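Local coordinates for protein shikimate 5-dehydrogenase (Mycobacterium fortuitum subsp. fortuitum DSM 46621, PDB 4XIJ) that probably catalyses the reversible, NADP-dependent interconversion of 3-dehydroshikimate and shikimate in the chorismate pathway, at residues A129-S134 against V198-A203. Sequence-based numbering, arbitrary orientation.
Sequences ALVIGS and VSTIPA
V131 and I132 pair in parallel with V198 and S199, the ladder running from L130 O, which accepts V198 N, through V198 O, which takes I132 N at 2.8 Å in a nearly straight bond (172° at the hydrogen). I132 O then receives two donors from T200: the backbone N at 2.9 Å, lying in the carbonyl plane, and the hydroxyl OG1 at 2.7 Å, tilted 19° out of it. With chi1 at 70°, OG1 sits between T200's own N and carbonyl carbon, which brings it to this oxygen; together with the backbone N it gives the carbonyl two donors just where both strands end. On one face of the sheet, I132 CB lies 3.8 Å from S199 OG, and I132 CG2 meets I201 CD1 at 3.9 Å, the two isoleucine side chains slanting across each other. V131 and V198 point to the other face, where helix 138-147 packs on V131 through L145. After I132 the first strand ends, and G133 leads on, its CA 3.5 Å from I201 CG2. Adjoining central strands of a parallel sheet, with a glycine turn leading from the first into a helix, are characteristic of the Rossmann fold, and G133 probably belongs to its dinucleotide-binding glycine-rich loop.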
loop_
_atom_site.group_PDB
_atom_site.type_symbol
_atom_site.label_atom_id
_atom_site.label_comp_id
_atom_site.label_asym_id
_atom_site.label_seq_id
_atom_site.Cartn_x
_atom_site.Cartn_y
_atom_site.Cartn_z
ATOM N N ALA A 129 2.513 -15.462 8.661
ATOM C CA ALA A 129 2.633 -13.992 8.765
ATOM C C ALA A 129 1.550 -13.422 9.625
ATOM O O ALA A 129 0.433 -13.945 9.627
ATOM C CB ALA A 129 2.563 -13.328 7.355
ATOM N N LEU A 130 1.871 -12.351 10.344
ATOM C CA LEU A 130 0.901 -11.612 11.153
ATOM C C LEU A 130 0.563 -10.297 10.467
ATOM O O LEU A 130 1.438 -9.644 9.887
ATOM C CB LEU A 130 1.476 -11.259 12.547
ATOM C CG LEU A 130 2.166 -12.417 13.277
ATOM C CD1 LEU A 130 2.669 -11.943 14.650
ATOM C CD2 LEU A 130 1.227 -13.652 13.433
ATOM N N VAL A 131 -0.690 -9.878 10.574
ATOM C CA VAL A 131 -1.089 -8.498 10.290
ATOM C C VAL A 131 -1.452 -7.918 11.645
ATOM O O VAL A 131 -2.297 -8.469 12.389
ATOM C CB VAL A 131 -2.265 -8.430 9.321
ATOM C CG1 VAL A 131 -2.740 -7.000 9.156
ATOM C CG2 VAL A 131 -1.855 -9.024 7.996
ATOM N N ILE A 132 -0.779 -6.836 12.033
ATOM C CA ILE A 132 -1.112 -6.189 13.315
ATOM C C ILE A 132 -2.096 -5.060 13.012
ATOM O O ILE A 132 -1.739 -4.112 12.304
ATOM C CB ILE A 132 0.135 -5.606 14.053
ATOM C CG1 ILE A 132 1.377 -6.522 14.016
ATOM C CG2 ILE A 132 -0.244 -5.224 15.488
ATOM C CD1 ILE A 132 1.144 -7.895 14.560
ATOM N N GLY A 133 -3.299 -5.128 13.571
ATOM C CA GLY A 133 -4.340 -4.143 13.326
ATOM C C GLY A 133 -5.400 -4.640 12.359
ATOM O O GLY A 133 -5.210 -5.660 11.647
ATOM N N SER A 134 -6.522 -3.929 12.330
ATOM C CA SER A 134 -7.679 -4.321 11.521
ATOM C C SER A 134 -8.283 -3.147 10.783
ATOM O O SER A 134 -9.431 -3.226 10.352
ATOM C CB SER A 134 -8.764 -4.984 12.382
ATOM O OG SER A 134 -9.208 -4.101 13.404
ATOM N N VAL A 198 3.308 -7.537 9.294
ATOM C CA VAL A 198 3.059 -6.192 8.794
ATOM C C VAL A 198 2.281 -5.486 9.875
ATOM O O VAL A 198 1.175 -5.892 10.193
ATOM C CB VAL A 198 2.236 -6.201 7.480
ATOM C CG1 VAL A 198 2.012 -4.768 6.948
ATOM C CG2 VAL A 198 2.940 -7.061 6.439
ATOM N N SER A 199 2.827 -4.409 10.407
ATOM C CA SER A 199 2.146 -3.642 11.433
ATOM C C SER A 199 1.493 -2.403 10.846
ATOM O O SER A 199 2.169 -1.551 10.239
ATOM C CB SER A 199 3.134 -3.225 12.528
ATOM O OG SER A 199 2.419 -2.561 13.549
ATOM N N THR A 200 0.172 -2.322 10.948
ATOM C CA THR A 200 -0.601 -1.260 10.316
ATOM C C THR A 200 -1.071 -0.181 11.289
ATOM O O THR A 200 -1.752 0.765 10.871
ATOM C CB THR A 200 -1.856 -1.842 9.593
ATOM O OG1 THR A 200 -2.804 -2.319 10.558
ATOM C CG2 THR A 200 -1.463 -2.974 8.629
ATOM N N ILE A 201 -0.705 -0.310 12.566
ATOM C CA ILE A 201 -1.236 0.593 13.595
ATOM C C ILE A 201 -0.221 1.693 13.957
ATOM O O ILE A 201 0.990 1.587 13.678
ATOM C CB ILE A 201 -1.634 -0.209 14.861
ATOM C CG1 ILE A 201 -0.420 -0.863 15.545
ATOM C CG2 ILE A 201 -2.722 -1.271 14.527
ATOM C CD1 ILE A 201 -0.828 -1.569 16.860
ATOM N N PRO A 202 -0.684 2.759 14.604
ATOM C CA PRO A 202 0.248 3.848 14.928
ATOM C C PRO A 202 1.354 3.402 15.894
ATOM O O PRO A 202 1.178 2.447 16.696
ATOM C CB PRO A 202 -0.669 4.915 15.584
ATOM C CG PRO A 202 -2.014 4.676 14.948
ATOM C CD PRO A 202 -2.083 3.146 14.863
ATOM N N ALA A 203 2.490 4.083 15.817
ATOM C CA ALA A 203 3.632 3.742 16.637
ATOM C C ALA A 203 3.328 3.714 18.135
ATOM O O ALA A 203 3.827 2.826 18.839
ATOM C CB ALA A 203 4.751 4.707 16.361
#